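Local coordinates for probable ss-1,3-N-acetylglucosaminyltransferase (Staphylococcus aureus subsp. aureus N315, PDB 6H21), which belongs to glycosyltransferase family 2, with a GT-A-type domain that holds manganese and uridine-diphosphate-N-acetylglucosamine in its pocket, followed by a TarS-type linker domain, at residues V92-G97 / F108-D113; A254-P259 / K310-S315; K150-K155 / Y213-D218. All blocks are in the same frame, centred on the assembly; numbering follows the deposited sequence.

Contact 1 of 3, residues V92-G97 / F108-D113. With MN (manganese (II) ion), chain Y; MN (manganese (II) ion), chain Z; UD1 (uridine-diphosphate-N-acetylglucosamine), chain X.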
loop_
_atom_site.group_PDB
_atom_site.type_symbol
_atom_site.label_atom_id
_atom_site.label_comp_id
_atom_site.label_asym_id
_atom_site.label_seq_id
_atom_site.Cartn_x
_atom_site.Cartn_y
_atom_site.Cartn_z
ATOM N N VAL C 92 18.035 -26.486 30.043
ATOM C CA VAL C 92 18.217 -27.098 31.381
ATOM C C VAL C 92 19.620 -27.710 31.510
ATOM O O VAL C 92 20.318 -27.464 32.503
ATOM C CB VAL C 92 17.107 -28.126 31.686
ATOM C CG1 VAL C 92 17.415 -28.945 32.919
ATOM C CG2 VAL C 92 15.747 -27.450 31.833
ATOM N N PRO C 93 20.082 -28.549 30.553
ATOM C CA PRO C 93 21.448 -29.070 30.598
ATOM C C PRO C 93 22.514 -27.968 30.723
ATOM O O PRO C 93 23.461 -28.123 31.463
ATOM C CB PRO C 93 21.641 -29.835 29.276
ATOM C CG PRO C 93 20.239 -30.053 28.716
ATOM C CD PRO C 93 19.329 -29.048 29.391
ATOM N N ARG C 94 22.355 -26.863 29.992
ATOM C CA ARG C 94 23.305 -25.761 30.089
ATOM C C ARG C 94 23.222 -25.112 31.477
ATOM O O ARG C 94 24.269 -24.778 32.062
ATOM C CB ARG C 94 23.090 -24.736 28.969
ATOM C CG ARG C 94 23.634 -25.159 27.613
ATOM C CD ARG C 94 23.254 -24.142 26.557
ATOM N NE ARG C 94 23.658 -24.439 25.189
ATOM C CZ ARG C 94 23.146 -23.828 24.121
ATOM N NH1 ARG C 94 22.163 -22.960 24.292
ATOM N NH2 ARG C 94 23.608 -24.081 22.900
ATOM N N ASN C 95 21.998 -24.952 32.009
ATOM C CA ASN C 95 21.810 -24.425 33.372
ATOM C C ASN C 95 22.504 -25.351 34.378
ATOM O O ASN C 95 23.168 -24.872 35.302
ATOM C CB ASN C 95 20.338 -24.264 33.764
ATOM C CG ASN C 95 19.651 -23.076 33.125
ATOM O OD1 ASN C 95 20.300 -22.160 32.624
ATOM N ND2 ASN C 95 18.326 -23.084 33.145
ATOM N N THR C 96 22.329 -26.669 34.213
ATOM C CA THR C 96 22.947 -27.659 35.109
ATOM C C THR C 96 24.479 -27.500 35.132
ATOM O O THR C 96 25.091 -27.565 36.196
ATOM C CB THR C 96 22.596 -29.096 34.705
ATOM O OG1 THR C 96 21.187 -29.206 34.513
ATOM C CG2 THR C 96 23.058 -30.101 35.733
ATOM N N GLY C 97 25.071 -27.311 33.947
ATOM C CA GLY C 97 26.496 -27.045 33.745
ATOM C C GLY C 97 26.982 -25.785 34.446
ATOM O O GLY C 97 28.043 -25.798 35.058
ATOM N N PHE C 108 30.211 -22.349 26.030
ATOM C CA PHE C 108 29.184 -23.283 25.590
ATOM C C PHE C 108 29.593 -23.884 24.240
ATOM O O PHE C 108 29.841 -23.183 23.259
ATOM C CB PHE C 108 27.804 -22.616 25.557
ATOM C CG PHE C 108 27.341 -22.118 26.902
ATOM C CD1 PHE C 108 26.837 -22.996 27.847
ATOM C CD2 PHE C 108 27.445 -20.779 27.238
ATOM C CE1 PHE C 108 26.432 -22.543 29.096
ATOM C CE2 PHE C 108 27.037 -20.326 28.486
ATOM C CZ PHE C 108 26.522 -21.205 29.409
ATOM N N LEU C 109 29.643 -25.214 24.218
ATOM C CA LEU C 109 29.939 -26.002 23.042
ATOM C C LEU C 109 28.752 -26.930 22.784
ATOM O O LEU C 109 28.350 -27.656 23.663
ATOM C CB LEU C 109 31.222 -26.797 23.290
ATOM C CG LEU C 109 31.559 -27.865 22.256
ATOM C CD1 LEU C 109 31.831 -27.252 20.884
ATOM C CD2 LEU C 109 32.741 -28.690 22.723
ATOM N N ASP C 110 28.216 -26.896 21.563
ATOM C CA ASP C 110 27.192 -27.857 21.166
ATOM C C ASP C 110 27.891 -29.171 20.787
ATOM O O ASP C 110 29.037 -29.162 20.293
ATOM C CB ASP C 110 26.281 -27.273 20.080
ATOM C CG ASP C 110 25.402 -26.133 20.574
ATOM O OD1 ASP C 110 25.292 -25.950 21.816
ATOM O OD2 ASP C 110 24.816 -25.441 19.718
ATOM N N SER C 111 27.182 -30.281 21.033
ATOM C CA SER C 111 27.689 -31.646 20.969
ATOM C C SER C 111 28.032 -32.083 19.536
ATOM O O SER C 111 28.646 -33.126 19.351
ATOM C CB SER C 111 26.693 -32.601 21.577
ATOM O OG SER C 111 25.439 -32.470 20.934
ATOM N N ASP C 112 27.631 -31.302 18.534
ATOM C CA ASP C 112 27.894 -31.643 17.139
ATOM C C ASP C 112 29.001 -30.756 16.529
ATOM O O ASP C 112 29.378 -30.969 15.385
ATOM C CB ASP C 112 26.603 -31.570 16.307
ATOM C CG ASP C 112 25.902 -30.220 16.342
ATOM O OD1 ASP C 112 26.308 -29.356 17.153
ATOM O OD2 ASP C 112 24.947 -30.023 15.552
ATOM N N ASP C 113 29.521 -29.767 17.267
ATOM C CA ASP C 113 30.481 -28.759 16.694
ATOM C C ASP C 113 31.921 -29.112 17.112
ATOM O O ASP C 113 32.141 -30.112 17.787
ATOM C CB ASP C 113 30.084 -27.336 17.105
ATOM C CG ASP C 113 28.712 -26.890 16.599
ATOM O OD1 ASP C 113 28.277 -27.398 15.551
ATOM O OD2 ASP C 113 28.087 -26.041 17.285
HETATM MN MN MN Y . 24.695 -27.945 16.318
HETATM MN MN MN Z . 23.331 -31.166 14.194
HETATM C "C1'" UD1 X . 20.889 -24.374 16.880
HETATM C "C2'" UD1 X . 21.600 -23.024 16.747
HETATM C "C3'" UD1 X . 22.728 -22.927 17.774
HETATM C "C4'" UD1 X . 22.170 -23.189 19.171
HETATM C "C5'" UD1 X . 21.334 -24.471 19.225
HETATM C "C6'" UD1 X . 20.668 -24.671 20.591
HETATM C "C7'" UD1 X . 21.627 -22.022 14.492
HETATM C "C8'" UD1 X . 22.341 -21.984 13.167
HETATM N "N2'" UD1 X . 22.133 -22.859 15.400
HETATM O "O1'" UD1 X . 21.859 -25.397 16.634
HETATM O "O3'" UD1 X . 23.342 -21.631 17.709
HETATM O "O4'" UD1 X . 23.262 -23.300 20.085
HETATM O "O5'" UD1 X . 20.330 -24.495 18.189
HETATM O "O6'" UD1 X . 19.915 -23.531 20.997
HETATM O "O7'" UD1 X . 20.654 -21.323 14.720
HETATM N N1 UD1 X . 20.235 -30.884 23.037
HETATM C C2 UD1 X . 19.801 -31.121 24.354
HETATM N N3 UD1 X . 18.620 -31.675 24.603
HETATM C C4 UD1 X . 17.813 -32.031 23.611
HETATM C C5 UD1 X . 18.202 -31.816 22.288
HETATM C C6 UD1 X . 19.435 -31.222 22.008
HETATM O O2 UD1 X . 20.505 -30.809 25.323
HETATM O O4 UD1 X . 16.721 -32.563 23.911
HETATM C C1B UD1 X . 21.544 -30.253 22.864
HETATM C C2B UD1 X . 22.401 -30.881 21.778
HETATM O "O2'" UD1 X . 23.020 -32.075 22.243
HETATM C C3B UD1 X . 23.379 -29.756 21.482
HETATM C C4B UD1 X . 22.569 -28.489 21.752
HETATM O O4B UD1 X . 21.406 -28.880 22.500
HETATM O O3B UD1 X . 24.502 -29.813 22.372
HETATM C C5B UD1 X . 22.108 -27.805 20.478
HETATM O O5B UD1 X . 21.583 -28.789 19.598
HETATM P PA UD1 X . 21.988 -28.849 18.052
HETATM O O1A UD1 X . 21.253 -30.024 17.492
HETATM O O2A UD1 X . 23.489 -28.673 17.834
HETATM O O3A UD1 X . 21.257 -27.536 17.548
HETATM P PB UD1 X . 21.510 -26.864 16.124
HETATM O O1B UD1 X . 20.205 -26.856 15.390
HETATM O O2B UD1 X . 22.738 -27.424 15.420
HETATM O O HOH W 1 26.273 -25.593 24.455
HETATM O O HOH W 2 25.324 -25.975 17.217
HETATM O O HOH W 3 25.879 -27.314 14.616
#
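Arg94, on helix 91-100, reaches Asp110 in the loop after strand 105-108, where Asp110 and Asp112 fit the DxD motif characteristic of GT-A glycosyltransferases. A single nitrogen makes the salt bridge: Arg94 NH2 donates to Asp110 OD1 at 2.7 Å, meeting the syn lone pair of that oxygen with an N-H...O angle of 153°. The guanidinium and carboxylate planes lie 12° apart, which is the evidence for a nearly coplanar pairing. Arg94 NH2 also donates to O4' of uridine-diphosphate-N-acetylglucosamine at 2.9 Å, again at the guanidinium edge, and O4' donates in turn to Asp110 OD2 at 2.7 Å. These three bonds form a closed circuit, with the sugar hydroxyl accepting from the guanidinium and donating to the carboxylate. A second salt bridge, from Arg94 NH1 to Asp199, further restrains the rotation of the guanidinium.

The tightly packed part is apolar and buried. The extended chain of Arg94 runs beside the Phe108 ring, its CB, CG and CD against Phe108 CD1 and CE1, with Arg94 CG 3.9 Å from Phe108 CD1. The guanidinium is turned 57° from the ring plane. Phe190 meets the Phe108 ring edge-to-face. Where the apolar and ionic parts join, a water accepts from Arg94 NE and donates to Asp110 OD1, bridging helix and loop.

Toward the metals the packing gives way to bound water. One, a ligand of the first manganese, donates to both Asp110 OD2 and Asp113 OD2, tying these second-shell carboxylates to the metal without direct coordination. The partly exposed Asp112 instead chelates this manganese, OD1 at 2.3 Å and OD2 at 2.2 Å, alongside phosphate oxygens O2A and O2B of the ligand; Asp112 OD2 also coordinates the second manganese at 2.4 Å, so one oxygen bridges the two ions.

Contact 2 of 3, residues A254-P259 / K310-S315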
loop_
_atom_site.group_PDB
_atom_site.type_symbol
_atom_site.label_atom_id
_atom_site.label_comp_id
_atom_site.label_asym_id
_atom_site.label_seq_id
_atom_site.Cartn_x
_atom_site.Cartn_y
_atom_site.Cartn_z
ATOM N N ALA C 254 14.895 -6.840 28.913
ATOM C CA ALA C 254 16.309 -6.875 29.347
ATOM C C ALA C 254 17.031 -5.594 28.921
ATOM O O ALA C 254 17.828 -5.046 29.671
ATOM C CB ALA C 254 17.038 -8.093 28.824
ATOM N N ILE C 255 16.740 -5.115 27.714
ATOM C CA ILE C 255 17.348 -3.891 27.224
ATOM C C ILE C 255 16.901 -2.707 28.090
ATOM O O ILE C 255 17.713 -1.887 28.532
ATOM C CB ILE C 255 17.002 -3.684 25.744
ATOM C CG1 ILE C 255 17.745 -4.692 24.871
ATOM C CG2 ILE C 255 17.266 -2.243 25.322
ATOM C CD1 ILE C 255 17.332 -4.658 23.419
ATOM N N TYR C 256 15.597 -2.625 28.349
ATOM C CA TYR C 256 15.032 -1.438 28.993
ATOM C C TYR C 256 15.313 -1.414 30.495
ATOM O O TYR C 256 15.158 -0.346 31.100
ATOM C CB TYR C 256 13.544 -1.287 28.684
ATOM C CG TYR C 256 13.313 -0.547 27.397
ATOM C CD1 TYR C 256 13.369 0.841 27.362
ATOM C CD2 TYR C 256 13.099 -1.229 26.209
ATOM C CE1 TYR C 256 13.172 1.533 26.180
ATOM C CE2 TYR C 256 12.923 -0.552 25.019
ATOM C CZ TYR C 256 12.966 0.831 25.005
ATOM O OH TYR C 256 12.763 1.474 23.831
ATOM N N LYS C 257 15.739 -2.554 31.071
ATOM C CA LYS C 257 16.187 -2.623 32.471
ATOM C C LYS C 257 17.719 -2.638 32.576
ATOM O O LYS C 257 18.215 -2.891 33.636
ATOM C CB LYS C 257 15.744 -3.911 33.181
ATOM C CG LYS C 257 14.289 -3.968 33.622
ATOM C CD LYS C 257 13.777 -5.405 33.684
ATOM N N SER C 258 18.470 -2.417 31.491
ATOM C CA SER C 258 19.948 -2.601 31.560
ATOM C C SER C 258 20.567 -1.680 32.617
ATOM O O SER C 258 20.402 -0.465 32.526
ATOM C CB SER C 258 20.572 -2.349 30.220
ATOM O OG SER C 258 21.983 -2.379 30.319
ATOM N N PRO C 259 21.293 -2.193 33.640
ATOM C CA PRO C 259 22.065 -1.326 34.534
ATOM C C PRO C 259 23.319 -0.703 33.895
ATOM O O PRO C 259 23.845 0.255 34.419
ATOM C CB PRO C 259 22.496 -2.233 35.686
ATOM C CG PRO C 259 22.412 -3.627 35.136
ATOM C CD PRO C 259 21.376 -3.605 34.033
ATOM N N LYS C 310 4.505 -3.311 23.223
ATOM C CA LYS C 310 5.068 -3.074 24.541
ATOM C C LYS C 310 6.413 -2.346 24.420
ATOM O O LYS C 310 7.011 -1.984 25.424
ATOM C CB LYS C 310 5.208 -4.402 25.277
ATOM C CG LYS C 310 3.889 -5.052 25.644
ATOM C CD LYS C 310 4.096 -6.446 26.212
ATOM C CE LYS C 310 2.791 -7.167 26.454
ATOM N NZ LYS C 310 3.042 -8.509 27.021
ATOM N N VAL C 311 6.899 -2.154 23.195
ATOM C CA VAL C 311 8.169 -1.495 22.985
ATOM C C VAL C 311 7.860 -0.024 22.744
ATOM O O VAL C 311 6.988 0.286 21.952
ATOM C CB VAL C 311 8.958 -2.133 21.831
ATOM C CG1 VAL C 311 10.322 -1.489 21.667
ATOM C CG2 VAL C 311 9.080 -3.630 22.019
ATOM N N PRO C 312 8.490 0.927 23.463
ATOM C CA PRO C 312 8.244 2.346 23.201
ATOM C C PRO C 312 8.470 2.728 21.730
ATOM O O PRO C 312 9.407 2.258 21.087
ATOM C CB PRO C 312 9.235 3.066 24.127
ATOM C CG PRO C 312 9.509 2.071 25.247
ATOM C CD PRO C 312 9.405 0.709 24.599
ATOM N N ARG C 313 7.563 3.567 21.229
ATOM C CA ARG C 313 7.576 4.065 19.877
ATOM C C ARG C 313 8.832 4.918 19.658
ATOM O O ARG C 313 9.284 5.041 18.544
ATOM C CB ARG C 313 6.291 4.851 19.609
ATOM C CG ARG C 313 5.136 3.967 19.163
ATOM C CD ARG C 313 3.907 4.755 18.748
ATOM N NE ARG C 313 2.905 3.868 18.171
ATOM C CZ ARG C 313 2.841 3.534 16.886
ATOM N NH1 ARG C 313 3.806 3.892 16.054
ATOM N NH2 ARG C 313 1.831 2.809 16.445
ATOM N N ASP C 314 9.407 5.449 20.741
ATOM C CA ASP C 314 10.630 6.264 20.687
ATOM C C ASP C 314 11.805 5.468 20.085
ATOM O O ASP C 314 12.774 6.075 19.607
ATOM C CB ASP C 314 10.973 6.811 22.076
ATOM C CG ASP C 314 10.155 8.027 22.495
ATOM O OD1 ASP C 314 9.581 8.719 21.623
ATOM O OD2 ASP C 314 10.088 8.282 23.672
ATOM N N SER C 315 11.721 4.124 20.097
ATOM C CA SER C 315 12.766 3.263 19.511
ATOM C C SER C 315 12.661 3.196 17.984
ATOM O O SER C 315 13.617 2.794 17.359
ATOM C CB SER C 315 12.736 1.869 20.098
ATOM O OG SER C 315 11.551 1.184 19.736
#
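Tyr256, the last residue of helix 242-256, sets its phenol end against the ring of Pro312, the two side chains approaching from opposite directions. Tyr256 OH lies 3.5 Å from Pro312 CD, and Tyr256 CZ is 3.6 Å from that same carbon; the proline sits obliquely to the aromatic ring. Two lighter touches from the same loop add to this: Val311 CG1 comes within 4.3 Å of Tyr256 CE2, and Ser315 CB within 3.8 Å of Tyr256 OH. No hydrogen bond links the segments, and the phenol finds its polar partner in His268 ND1 on helix 264-281.

The next shell fixes the loop. Pro312 O accepts twice from Ser315, from its backbone N and, at 2.8 Å, from its OG. With chi1 at 67°, Ser315 OG folds back over its own backbone; the angle at the Pro312 carbonyl, C=O...OG, is 178°, which places OG almost straight beyond the carbonyl. This closes the start of the 3-10 turn at 313-315. Farther out, Arg331 binds Val311 O, while Arg313 makes a cation-pi contact with Tyr294 of a second subunit. Such packing, a helix end against an interhelical loop, belongs to the all-helical TarS-type linker domain.

Contact 3 of 3, residues K150-K155 / Y213-D218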
loop_
_atom_site.group_PDB
_atom_site.type_symbol
_atom_site.label_atom_id
_atom_site.label_comp_id
_atom_site.label_asym_id
_atom_site.label_seq_id
_atom_site.Cartn_x
_atom_site.Cartn_y
_atom_site.Cartn_z
ATOM N N LYS C 150 29.237 -12.836 10.130
ATOM C CA LYS C 150 30.378 -12.363 9.336
ATOM C C LYS C 150 30.696 -10.891 9.667
ATOM O O LYS C 150 31.855 -10.545 9.846
ATOM C CB LYS C 150 30.086 -12.573 7.842
ATOM N N ALA C 151 29.680 -10.025 9.774
ATOM C CA ALA C 151 29.920 -8.595 9.995
ATOM C C ALA C 151 30.728 -8.344 11.278
ATOM O O ALA C 151 31.590 -7.487 11.291
ATOM C CB ALA C 151 28.613 -7.846 10.027
ATOM N N ILE C 152 30.419 -9.071 12.360
ATOM C CA ILE C 152 31.107 -8.915 13.638
ATOM C C ILE C 152 32.617 -9.126 13.469
ATOM O O ILE C 152 33.396 -8.521 14.208
ATOM C CB ILE C 152 30.523 -9.840 14.730
ATOM C CG1 ILE C 152 31.211 -9.619 16.077
ATOM C CG2 ILE C 152 30.576 -11.306 14.320
ATOM C CD1 ILE C 152 30.359 -9.953 17.277
ATOM N N PHE C 153 33.040 -9.977 12.523
ATOM C CA PHE C 153 34.462 -10.303 12.406
ATOM C C PHE C 153 35.162 -9.509 11.293
ATOM O O PHE C 153 36.329 -9.749 11.064
ATOM C CB PHE C 153 34.651 -11.805 12.199
ATOM C CG PHE C 153 33.937 -12.640 13.229
ATOM C CD1 PHE C 153 34.347 -12.637 14.554
ATOM C CD2 PHE C 153 32.834 -13.402 12.876
ATOM C CE1 PHE C 153 33.667 -13.390 15.499
ATOM C CE2 PHE C 153 32.167 -14.167 13.821
ATOM C CZ PHE C 153 32.584 -14.156 15.129
ATOM N N GLU C 154 34.486 -8.541 10.656
ATOM C CA GLU C 154 35.045 -7.906 9.441
ATOM C C GLU C 154 36.098 -6.831 9.785
ATOM O O GLU C 154 36.707 -6.281 8.880
ATOM C CB GLU C 154 33.938 -7.342 8.543
ATOM C CG GLU C 154 33.645 -5.866 8.782
ATOM C CD GLU C 154 32.248 -5.400 8.413
ATOM O OE1 GLU C 154 31.791 -5.752 7.306
ATOM O OE2 GLU C 154 31.613 -4.695 9.240
ATOM N N LYS C 155 36.341 -6.529 11.062
ATOM C CA LYS C 155 37.315 -5.465 11.407
ATOM C C LYS C 155 38.559 -6.053 12.081
ATOM O O LYS C 155 39.388 -5.308 12.599
ATOM C CB LYS C 155 36.655 -4.409 12.301
ATOM C CG LYS C 155 35.275 -3.960 11.838
ATOM C CD LYS C 155 34.823 -2.643 12.410
ATOM C CE LYS C 155 33.466 -2.230 11.876
ATOM N NZ LYS C 155 33.195 -0.788 12.100
ATOM N N TYR C 213 33.507 -6.303 25.899
ATOM C CA TYR C 213 33.349 -7.422 24.968
ATOM C C TYR C 213 34.526 -7.423 23.990
ATOM O O TYR C 213 34.930 -6.361 23.495
ATOM C CB TYR C 213 32.021 -7.345 24.209
ATOM C CG TYR C 213 30.890 -6.641 24.907
ATOM C CD1 TYR C 213 30.321 -7.151 26.059
ATOM C CD2 TYR C 213 30.357 -5.478 24.381
ATOM C CE1 TYR C 213 29.272 -6.495 26.690
ATOM C CE2 TYR C 213 29.312 -4.815 24.991
ATOM C CZ TYR C 213 28.749 -5.340 26.137
ATOM O OH TYR C 213 27.714 -4.684 26.725
ATOM N N SER C 214 35.057 -8.616 23.708
ATOM C CA SER C 214 36.230 -8.747 22.844
ATOM C C SER C 214 35.929 -9.712 21.690
ATOM O O SER C 214 35.181 -10.656 21.858
ATOM C CB SER C 214 37.430 -9.175 23.660
ATOM O OG SER C 214 37.679 -8.225 24.698
ATOM N N ILE C 215 36.551 -9.456 20.534
ATOM C CA ILE C 215 36.355 -10.228 19.314
ATOM C C ILE C 215 37.727 -10.675 18.818
ATOM O O ILE C 215 38.604 -9.832 18.557
ATOM C CB ILE C 215 35.626 -9.398 18.234
ATOM C CG1 ILE C 215 34.220 -8.981 18.683
ATOM C CG2 ILE C 215 35.597 -10.139 16.902
ATOM C CD1 ILE C 215 33.671 -7.786 17.949
ATOM N N LYS C 216 37.873 -11.996 18.649
ATOM C CA LYS C 216 39.137 -12.613 18.280
ATOM C C LYS C 216 38.943 -13.350 16.944
ATOM O O LYS C 216 38.006 -14.121 16.799
ATOM C CB LYS C 216 39.586 -13.481 19.463
ATOM C CG LYS C 216 41.021 -13.969 19.434
ATOM C CD LYS C 216 42.057 -12.911 19.714
ATOM C CE LYS C 216 43.379 -13.485 20.182
ATOM N NZ LYS C 216 44.181 -14.001 19.048
ATOM N N THR C 217 39.837 -13.098 15.978
ATOM C CA THR C 217 39.607 -13.432 14.562
ATOM C C THR C 217 40.804 -14.142 13.901
ATOM O O THR C 217 40.773 -14.379 12.690
ATOM C CB THR C 217 39.286 -12.158 13.767
ATOM O OG1 THR C 217 40.426 -11.293 13.780
ATOM C CG2 THR C 217 38.088 -11.405 14.302
ATOM N N ASP C 218 41.846 -14.484 14.667
ATOM C CA ASP C 218 43.109 -14.979 14.097
ATOM C C ASP C 218 42.900 -16.337 13.409
ATOM O O ASP C 218 43.510 -16.606 12.378
ATOM C CB ASP C 218 44.198 -15.099 15.165
ATOM C CG ASP C 218 44.612 -13.762 15.751
ATOM O OD1 ASP C 218 43.786 -13.155 16.473
ATOM O OD2 ASP C 218 45.755 -13.333 15.471
#
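The Phe153 ring carries Ile152 CG2 on one face, 3.3 Å above its plane and offset toward the rim, while Thr217 CG2 of the facing segment comes in at the ring edge. That edge contact measures 3.9 Å from Phe153 CD1 to Thr217 CG2, with the two side chains sliding past each other in opposite directions. Ile215 approaches obliquely, its CG2 at 3.6 Å from Phe153 CD1.

Ile215 divides its branches between the two residues opposite. With chi1 at -62°, CG1 stands beside the backbone N and leads CD1 to Ile152, whose CG1 lies 3.6 Å from Ile215 CD1; CG2, on the other branch, goes to Phe153. Ile215 CG2 and CD1 are each 3.8 Å from Ile152 O, so both branches rest against the same carbonyl oxygen. The interface is thus apolar, with no hydrogen bond crossing it. Its Ile152-Ile215 half is buried, whereas Phe153 and Thr217 remain partly exposed.

Polar groups at the margin find partners that do not cross the contact. Thr217 turns its methyl to Phe153 while OG1 bonds Asn157. Lys216, whose side chain starts off on the far side from Phe153, gives Asp218 OD1 a salt bridge at 2.7 Å from NZ, meeting the oxygen from 73° above the carboxylate plane.

Ile152 and Phe153 lie on a short 3-10 turn, where Phe153 N donates to Lys150 O. Strand 213-216 runs parallel to strand 134-142 in the mixed sheet, and Ile136 of that neighbour touches both Ile152 and Phe153. Alternation along the strand sends Ile215 to the 3-10 turn and Lys216 the other way, onto Leu123 and Tyr126 of helix 119-129; on the strand's other margin, the Ile215 backbone bonds Val158.

Overall arrangement
Contact 1 is the buried one, and its chemistry is ionic, with a salt bridge, ligand hydroxyls and manganese gathered at the pocket. Contacts 2 and 3 are partly buried and cross without any hydrogen bond, relying on a tyrosine against proline and on Ile215 against Ile152 and Phe153. Contacts 1 and 3 share one mixed sheet, the first following strand 105-108 and the other using strand 213-216; their centres are 23 Å apart. Contact 2 belongs to the helical linker domain, on the opposite side of the chain's centre from contact 1. Contacts 2 and 3 come to about 7 Å between nearest atoms without touching.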